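Importin subunit beta-1 (PDB 5OWU) carries proteins into the nucleus together with importin alpha, the subunit that recognises the classical nuclear localization signal of the cargo. Local coordinates at residues N331-Q336 / M349-C354; Q376-D381 / A388-F393; P414-L419 / A432-R437. All blocks are in the same frame, centred on the assembly; numbering follows the deposited sequence.

The three contacts come in series along the chain, each closing before the next opens. Each joins the two helices of one HEAT repeat: contact 1 in HEAT 8, contact 2 in HEAT 9 and contact 3 in HEAT 10. The centres of contacts 1 and 2 lie about 12 Å apart, those of contacts 2 and 3 about 11 Å. Contacts 1 and 3 are about 18 Å apart between centres and do not touch. Contact 2 touches both, through Ala388 against Leu333 and Thr334, and through Val390 against Leu419. Helix 383-395 thus packs against HEAT 8 before it and HEAT 10 after it. Such stacking of successive repeats builds the superhelical solenoid of importin beta.

Contact 1 of 3, residues N331-Q336 / M349-C354; sequences NLLTRQ and MSAGAC
Leu332 and Ala351 bring the backbones closest, with their CA atoms 6.3 Å apart, where helix 317-332 meets helix 347-362. These are the paired helices of HEAT 8, an antiparallel helical hairpin. A type I beta turn from Leu332 to Arg335 carries the chain away from the first helix. The contact is apolar and buried. Leu332 points its CB at the methyl of Ala351, and the two carbons are 3.7 Å apart. Leu332 also touches Ala283 and Val287 of helix 280-306 in the preceding repeat. Leu333 starts to one side, but its CD2 swings in over the backbone of Gly352. That residue has no side chain, and the methyl approaches its N to 3.7 Å. Leu333 also packs on Ala392 of helix 383-395. The Ala351 methyl is thus touched by both leucines. In the turn, Thr334 OG1 donates to Asn331 O over 3.0 Å, which ties the threonine back to Asn331. Arg335 makes a salt bridge with Asp280. With CG of Leu332 swung away from its own carbonyl carbon (chi1 -68°), CD2 of Leu332 lies over the centre of the Arg335 guanidinium face, 3.6 Å above the plane.

Contact 2 of 3, residues Q376-D381 / A388-F393; sequences QNITAD and AAVMAF
Ala389 puts its methyl against the chain at Asn377 and Ile378, and this apolar packing is the heart of the contact. The CA atoms of Ile378 and Ala389 are only 5.2 Å apart. At this spacing the small Ala389 methyl fits directly against the backbone. The methyl CB of Ala389 lies 3.6 Å from the backbone N of Ile378. It also meets CB of Ile378 at 3.9 Å and CB of Asn377 at 4.0 Å. Further out, CD1 of Ile378 comes to 4.4 Å from CG1 of Val390, a looser touch. CG1 of Ile378 is turned to the side away from its own backbone N (chi1 -167°), which carries CD1 out toward the valine.

Polar bonds shape the first segment. The amide of Asn377 is held at both atoms: OD1 accepts from Asn385 ND2, and ND2 donates to Phe373 O. Ala380 N bonds to Asn377 O at 3.1 Å and closes a type I beta turn.

The pair joins helices 367-377 and 383-395, the two of HEAT 9. Toward HEAT 8, Met391 CE packs against Gly352 CA. Toward HEAT 10, Ile378 meets Ser415, Val390 meets Thr430 and Thr431 of helix 425-442, and Phe393 packs on Val409 and Ala412 of helix 402-418.

Contact 3 of 3, residues P414-L419 / A432-R437; sequences PSILNL and AWCIGR
Ile416 faces Cys434 and Ile435 from the helix 414-418 segment. Its CB points at the other helix and divides into two branches. CG2 takes the nearer partner, CG1 of Ile435, at 3.8 Å. The other branch leaves through CG1, which is turned away from the carbonyl carbon (chi1 -71°). It runs on extended to CD1, and this tip meets the sulfur SG of Cys434 at 4.1 Å. One isoleucine thus covers two successive residues of the facing helix. The side chains of Ile416 and Ile435 lie alongside, pointing opposite ways.

The helices are 402-418 and 425-442, the pair that forms HEAT 10. Over the two segments their axes come to 10.1 Å at the closest and run at 141° to each other, roughly antiparallel as in a HEAT hairpin. The first helix kinks at Pro414 and Ser415, whose N atoms make no helical bond backwards; the proline has no N-H to give.

Leu417 widens the contact. Its CB leads away from the facing helix, but CD2 turns back to CD1 of Ile435, 4.0 Å off. The Leu417 side chain lies roughly perpendicular to that of Ile435. Ile435 therefore offers CG1 to one residue and CD1 to the next.

Ile416 also packs on Phe393 of helix 383-395. Beyond the pair, Ile435 reaches Thr476 of helix 467-484. On the same helix as Ile435, CG of Arg437 sits 3.4 Å above the ring of Trp433, displaced toward its rim. Arg437 NE donates to Gly394 O, and the indole of Trp433 meets Trp475 with the ring planes about 5° apart.

Contact 1 of 3, residues N331-Q336 / M349-C354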
loop_
_atom_site.group_PDB
_atom_site.type_symbol
_atom_site.label_atom_id
_atom_site.label_comp_id
_atom_site.label_asym_id
_atom_site.label_seq_id
_atom_site.Cartn_x
_atom_site.Cartn_y
_atom_site.Cartn_z
ATOM N N ASN A 331 -17.313 -6.569 24.008
ATOM C CA ASN A 331 -17.820 -5.475 24.830
ATOM C C ASN A 331 -17.430 -4.116 24.257
ATOM O O ASN A 331 -18.190 -3.150 24.377
ATOM C CB ASN A 331 -17.312 -5.606 26.265
ATOM C CG ASN A 331 -17.751 -4.448 27.143
ATOM O OD1 ASN A 331 -18.933 -4.318 27.469
ATOM N ND2 ASN A 331 -16.803 -3.594 27.523
ATOM N N LEU A 332 -16.250 -4.013 23.641
ATOM C CA LEU A 332 -15.855 -2.739 23.059
ATOM C C LEU A 332 -16.710 -2.371 21.858
ATOM O O LEU A 332 -16.777 -1.190 21.499
ATOM C CB LEU A 332 -14.383 -2.766 22.648
ATOM C CG LEU A 332 -13.361 -2.844 23.783
ATOM C CD1 LEU A 332 -11.954 -2.996 23.208
ATOM C CD2 LEU A 332 -13.445 -1.617 24.687
ATOM N N LEU A 333 -17.366 -3.347 21.228
ATOM C CA LEU A 333 -18.196 -3.018 20.069
ATOM C C LEU A 333 -19.350 -2.069 20.389
ATOM O O LEU A 333 -19.880 -1.432 19.468
ATOM C CB LEU A 333 -18.757 -4.295 19.437
ATOM C CG LEU A 333 -17.723 -5.261 18.857
ATOM C CD1 LEU A 333 -18.412 -6.499 18.317
ATOM C CD2 LEU A 333 -16.904 -4.586 17.762
ATOM N N THR A 334 -19.766 -1.952 21.654
ATOM C CA THR A 334 -20.905 -1.106 22.000
ATOM C C THR A 334 -20.502 0.331 22.315
ATOM O O THR A 334 -21.299 1.074 22.900
ATOM C CB THR A 334 -21.674 -1.690 23.188
ATOM O OG1 THR A 334 -20.809 -1.784 24.326
ATOM C CG2 THR A 334 -22.229 -3.058 22.839
ATOM N N ARG A 335 -19.296 0.741 21.937
ATOM C CA ARG A 335 -18.841 2.112 22.125
ATOM C C ARG A 335 -18.822 2.878 20.801
ATOM O O ARG A 335 -17.900 3.642 20.520
ATOM C CB ARG A 335 -17.464 2.130 22.785
ATOM C CG ARG A 335 -17.428 1.446 24.136
ATOM C CD ARG A 335 -16.072 1.617 24.803
ATOM N NE ARG A 335 -15.925 0.795 26.005
ATOM C CZ ARG A 335 -14.886 0.862 26.833
ATOM N NH1 ARG A 335 -13.893 1.714 26.599
ATOM N NH2 ARG A 335 -14.832 0.073 27.893
ATOM N N GLN A 336 -19.850 2.685 19.975
ATOM C CA GLN A 336 -19.983 3.470 18.758
ATOM C C GLN A 336 -20.297 4.930 19.105
ATOM O O GLN A 336 -20.493 5.296 20.265
ATOM C CB GLN A 336 -21.085 2.905 17.861
ATOM C CG GLN A 336 -21.148 1.377 17.769
ATOM C CD GLN A 336 -22.094 0.767 18.790
ATOM O OE1 GLN A 336 -22.178 1.232 19.927
ATOM N NE2 GLN A 336 -22.809 -0.280 18.390
ATOM N N MET A 349 -14.523 0.480 16.130
ATOM C CA MET A 349 -14.064 0.033 14.820
ATOM C C MET A 349 -12.768 -0.762 14.927
ATOM O O MET A 349 -12.596 -1.776 14.235
ATOM C CB MET A 349 -13.888 1.237 13.895
ATOM C CG MET A 349 -15.203 1.961 13.593
ATOM S SD MET A 349 -14.991 3.459 12.610
ATOM C CE MET A 349 -16.683 4.029 12.480
ATOM N N SER A 350 -11.843 -0.324 15.789
ATOM C CA SER A 350 -10.612 -1.086 15.997
ATOM C C SER A 350 -10.916 -2.471 16.551
ATOM O O SER A 350 -10.281 -3.460 16.164
ATOM C CB SER A 350 -9.681 -0.334 16.946
ATOM O OG SER A 350 -9.452 0.987 16.483
ATOM N N ALA A 351 -11.877 -2.553 17.473
ATOM C CA ALA A 351 -12.259 -3.836 18.051
ATOM C C ALA A 351 -12.884 -4.745 17.000
ATOM O O ALA A 351 -12.652 -5.957 17.007
ATOM C CB ALA A 351 -13.222 -3.613 19.211
ATOM N N GLY A 352 -13.682 -4.181 16.092
ATOM C CA GLY A 352 -14.203 -4.983 14.993
ATOM C C GLY A 352 -13.108 -5.531 14.093
ATOM O O GLY A 352 -13.103 -6.718 13.740
ATOM N N ALA A 353 -12.162 -4.674 13.702
ATOM C CA ALA A 353 -11.060 -5.155 12.872
ATOM C C ALA A 353 -10.272 -6.241 13.597
ATOM O O ALA A 353 -9.871 -7.253 12.997
ATOM C CB ALA A 353 -10.150 -3.986 12.481
ATOM N N CYS A 354 -10.034 -6.045 14.893
ATOM C CA CYS A 354 -9.311 -7.040 15.671
ATOM C C CYS A 354 -10.070 -8.360 15.693
ATOM O O CYS A 354 -9.492 -9.430 15.474
ATOM C CB CYS A 354 -9.082 -6.521 17.088
ATOM S SG CYS A 354 -8.025 -7.585 18.066
#

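Contact 2 of 3, residues Q376-D381 / A388-F393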
loop_
_atom_site.group_PDB
_atom_site.type_symbol
_atom_site.label_atom_id
_atom_site.label_comp_id
_atom_site.label_asym_id
_atom_site.label_seq_id
_atom_site.Cartn_x
_atom_site.Cartn_y
_atom_site.Cartn_z
ATOM N N GLN A 376 -27.107 -12.995 22.682
ATOM C CA GLN A 376 -27.511 -12.148 23.796
ATOM C C GLN A 376 -27.978 -10.773 23.331
ATOM O O GLN A 376 -28.800 -10.146 24.008
ATOM C CB GLN A 376 -26.356 -11.994 24.790
ATOM C CG GLN A 376 -26.786 -12.019 26.245
ATOM C CD GLN A 376 -27.281 -13.389 26.675
ATOM O OE1 GLN A 376 -26.520 -14.362 26.697
ATOM N NE2 GLN A 376 -28.566 -13.478 27.007
ATOM N N ASN A 377 -27.485 -10.283 22.187
ATOM C CA ASN A 377 -27.661 -8.874 21.858
ATOM C C ASN A 377 -28.454 -8.579 20.590
ATOM O O ASN A 377 -28.865 -7.429 20.402
ATOM C CB ASN A 377 -26.288 -8.193 21.762
ATOM C CG ASN A 377 -25.624 -8.065 23.115
ATOM O OD1 ASN A 377 -25.981 -7.197 23.908
ATOM N ND2 ASN A 377 -24.673 -8.947 23.398
ATOM N N ILE A 378 -28.718 -9.562 19.731
ATOM C CA ILE A 378 -29.331 -9.226 18.453
ATOM C C ILE A 378 -30.778 -8.757 18.619
ATOM O O ILE A 378 -31.301 -8.067 17.733
ATOM C CB ILE A 378 -29.209 -10.424 17.494
ATOM C CG1 ILE A 378 -29.549 -10.009 16.069
ATOM C CG2 ILE A 378 -30.087 -11.580 17.947
ATOM C CD1 ILE A 378 -28.889 -10.871 15.041
ATOM N N THR A 379 -31.428 -9.083 19.744
ATOM C CA THR A 379 -32.782 -8.625 20.047
ATOM C C THR A 379 -32.824 -7.658 21.228
ATOM O O THR A 379 -33.903 -7.398 21.768
ATOM C CB THR A 379 -33.711 -9.808 20.329
ATOM O OG1 THR A 379 -33.179 -10.595 21.400
ATOM C CG2 THR A 379 -33.884 -10.670 19.089
ATOM N N ALA A 380 -31.678 -7.117 21.635
ATOM C CA ALA A 380 -31.640 -6.190 22.758
ATOM C C ALA A 380 -32.420 -4.914 22.443
ATOM O O ALA A 380 -32.678 -4.577 21.285
ATOM C CB ALA A 380 -30.199 -5.821 23.111
ATOM N N ASP A 381 -32.772 -4.188 23.506
ATOM C CA ASP A 381 -33.531 -2.950 23.362
ATOM C C ASP A 381 -32.660 -1.780 22.928
ATOM O O ASP A 381 -33.163 -0.842 22.297
ATOM C CB ASP A 381 -34.226 -2.602 24.681
ATOM C CG ASP A 381 -35.355 -3.551 25.013
ATOM O OD1 ASP A 381 -36.096 -3.936 24.085
ATOM O OD2 ASP A 381 -35.498 -3.911 26.199
ATOM N N ALA A 388 -23.857 -3.915 17.541
ATOM C CA ALA A 388 -22.715 -4.734 17.936
ATOM C C ALA A 388 -22.921 -6.193 17.546
ATOM O O ALA A 388 -21.985 -6.861 17.096
ATOM C CB ALA A 388 -22.477 -4.609 19.442
ATOM N N ALA A 389 -24.144 -6.701 17.696
ATOM C CA ALA A 389 -24.403 -8.107 17.394
ATOM C C ALA A 389 -24.171 -8.406 15.917
ATOM O O ALA A 389 -23.468 -9.367 15.573
ATOM C CB ALA A 389 -25.829 -8.478 17.810
ATOM N N VAL A 390 -24.754 -7.600 15.016
ATOM C CA VAL A 390 -24.526 -7.886 13.594
ATOM C C VAL A 390 -23.076 -7.601 13.206
ATOM O O VAL A 390 -22.523 -8.266 12.320
ATOM C CB VAL A 390 -25.503 -7.124 12.668
ATOM C CG1 VAL A 390 -26.874 -7.744 12.704
ATOM C CG2 VAL A 390 -25.575 -5.635 13.017
ATOM N N MET A 391 -22.441 -6.611 13.831
ATOM C CA MET A 391 -21.024 -6.373 13.577
ATOM C C MET A 391 -20.196 -7.610 13.910
ATOM O O MET A 391 -19.316 -8.014 13.138
ATOM C CB MET A 391 -20.534 -5.166 14.385
ATOM C CG MET A 391 -19.053 -4.834 14.170
ATOM S SD MET A 391 -18.665 -4.402 12.450
ATOM C CE MET A 391 -16.886 -4.554 12.498
ATOM N N ALA A 392 -20.464 -8.226 15.066
ATOM C CA ALA A 392 -19.715 -9.411 15.471
ATOM C C ALA A 392 -19.989 -10.579 14.526
ATOM O O ALA A 392 -19.057 -11.269 14.066
ATOM C CB ALA A 392 -20.072 -9.774 16.918
ATOM N N PHE A 393 -21.266 -10.798 14.195
ATOM C CA PHE A 393 -21.590 -11.915 13.319
ATOM C C PHE A 393 -20.899 -11.759 11.974
ATOM O O PHE A 393 -20.250 -12.690 11.484
ATOM C CB PHE A 393 -23.099 -12.040 13.129
ATOM C CG PHE A 393 -23.501 -13.332 12.491
ATOM C CD1 PHE A 393 -23.542 -13.453 11.120
ATOM C CD2 PHE A 393 -23.808 -14.434 13.266
ATOM C CE1 PHE A 393 -23.903 -14.650 10.527
ATOM C CE2 PHE A 393 -24.161 -15.628 12.685
ATOM C CZ PHE A 393 -24.210 -15.739 11.314
#

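Contact 3 of 3, residues P414-L419 / A432-R437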
loop_
_atom_site.group_PDB
_atom_site.type_symbol
_atom_site.label_atom_id
_atom_site.label_comp_id
_atom_site.label_asym_id
_atom_site.label_seq_id
_atom_site.Cartn_x
_atom_site.Cartn_y
_atom_site.Cartn_z
ATOM N N PRO A 414 -32.817 -15.286 9.408
ATOM C CA PRO A 414 -34.091 -14.591 9.670
ATOM C C PRO A 414 -33.936 -13.360 10.552
ATOM O O PRO A 414 -34.424 -12.281 10.192
ATOM C CB PRO A 414 -34.954 -15.682 10.321
ATOM C CG PRO A 414 -34.402 -16.964 9.771
ATOM C CD PRO A 414 -32.921 -16.741 9.625
ATOM N N SER A 415 -33.256 -13.483 11.695
ATOM C CA SER A 415 -33.077 -12.328 12.574
ATOM C C SER A 415 -32.275 -11.215 11.894
ATOM O O SER A 415 -32.544 -10.020 12.106
ATOM C CB SER A 415 -32.396 -12.765 13.869
ATOM O OG SER A 415 -31.128 -13.338 13.606
ATOM N N ILE A 416 -31.284 -11.583 11.076
ATOM C CA ILE A 416 -30.464 -10.572 10.410
ATOM C C ILE A 416 -31.289 -9.824 9.371
ATOM O O ILE A 416 -31.249 -8.590 9.295
ATOM C CB ILE A 416 -29.211 -11.215 9.786
ATOM C CG1 ILE A 416 -28.248 -11.650 10.887
ATOM C CG2 ILE A 416 -28.499 -10.236 8.838
ATOM C CD1 ILE A 416 -27.083 -12.496 10.390
ATOM N N LEU A 417 -32.043 -10.560 8.550
ATOM C CA LEU A 417 -32.917 -9.917 7.577
ATOM C C LEU A 417 -33.950 -9.045 8.275
ATOM O O LEU A 417 -34.335 -7.993 7.756
ATOM C CB LEU A 417 -33.612 -10.968 6.712
ATOM C CG LEU A 417 -32.745 -11.797 5.767
ATOM C CD1 LEU A 417 -33.580 -12.879 5.095
ATOM C CD2 LEU A 417 -32.088 -10.908 4.724
ATOM N N ASN A 418 -34.419 -9.470 9.451
ATOM C CA ASN A 418 -35.371 -8.649 10.187
ATOM C C ASN A 418 -34.733 -7.339 10.620
ATOM O O ASN A 418 -35.397 -6.294 10.630
ATOM C CB ASN A 418 -35.910 -9.410 11.400
ATOM C CG ASN A 418 -36.855 -8.570 12.236
ATOM O OD1 ASN A 418 -37.928 -8.184 11.776
ATOM N ND2 ASN A 418 -36.463 -8.285 13.472
ATOM N N LEU A 419 -33.441 -7.364 10.964
ATOM C CA LEU A 419 -32.793 -6.113 11.352
ATOM C C LEU A 419 -32.679 -5.103 10.214
ATOM O O LEU A 419 -32.353 -3.943 10.479
ATOM C CB LEU A 419 -31.401 -6.375 11.920
ATOM C CG LEU A 419 -31.354 -6.944 13.337
ATOM C CD1 LEU A 419 -29.918 -7.181 13.730
ATOM C CD2 LEU A 419 -32.021 -6.022 14.345
ATOM N N ALA A 432 -26.777 -4.442 6.644
ATOM C CA ALA A 432 -26.508 -4.567 5.214
ATOM C C ALA A 432 -25.080 -5.044 4.978
ATOM O O ALA A 432 -24.833 -5.946 4.162
ATOM C CB ALA A 432 -26.751 -3.231 4.505
ATOM N N TRP A 433 -24.121 -4.434 5.682
ATOM C CA TRP A 433 -22.741 -4.912 5.605
ATOM C C TRP A 433 -22.644 -6.392 5.972
ATOM O O TRP A 433 -21.966 -7.170 5.291
ATOM C CB TRP A 433 -21.856 -4.070 6.520
ATOM C CG TRP A 433 -20.459 -4.582 6.693
ATOM C CD1 TRP A 433 -19.395 -4.367 5.862
ATOM C CD2 TRP A 433 -19.965 -5.389 7.774
ATOM N NE1 TRP A 433 -18.274 -4.985 6.357
ATOM C CE2 TRP A 433 -18.594 -5.618 7.530
ATOM C CE3 TRP A 433 -20.547 -5.937 8.921
ATOM C CZ2 TRP A 433 -17.796 -6.368 8.389
ATOM C CZ3 TRP A 433 -19.753 -6.682 9.776
ATOM C CH2 TRP A 433 -18.394 -6.893 9.506
ATOM N N CYS A 434 -23.317 -6.797 7.047
ATOM C CA CYS A 434 -23.244 -8.180 7.502
ATOM C C CYS A 434 -23.761 -9.134 6.438
ATOM O O CYS A 434 -23.201 -10.221 6.234
ATOM C CB CYS A 434 -24.044 -8.332 8.798
ATOM S SG CYS A 434 -23.971 -9.966 9.505
ATOM N N ILE A 435 -24.827 -8.742 5.741
ATOM C CA ILE A 435 -25.343 -9.574 4.661
ATOM C C ILE A 435 -24.307 -9.679 3.557
ATOM O O ILE A 435 -24.112 -10.752 2.970
ATOM C CB ILE A 435 -26.686 -9.014 4.151
ATOM C CG1 ILE A 435 -27.731 -9.108 5.276
ATOM C CG2 ILE A 435 -27.167 -9.773 2.927
ATOM C CD1 ILE A 435 -29.015 -8.383 4.995
ATOM N N GLY A 436 -23.612 -8.571 3.270
ATOM C CA GLY A 436 -22.520 -8.631 2.310
ATOM C C GLY A 436 -21.400 -9.569 2.731
ATOM O O GLY A 436 -20.803 -10.240 1.894
ATOM N N ARG A 437 -21.078 -9.600 4.030
ATOM C CA ARG A 437 -20.047 -10.510 4.538
ATOM C C ARG A 437 -20.467 -11.973 4.381
ATOM O O ARG A 437 -19.666 -12.830 3.959
ATOM C CB ARG A 437 -19.768 -10.190 6.011
ATOM C CG ARG A 437 -19.173 -8.801 6.232
ATOM C CD ARG A 437 -17.674 -8.805 5.958
ATOM N NE ARG A 437 -17.002 -9.671 6.922
ATOM C CZ ARG A 437 -15.704 -9.953 6.918
ATOM N NH1 ARG A 437 -14.903 -9.437 5.993
ATOM N NH2 ARG A 437 -15.210 -10.765 7.845
#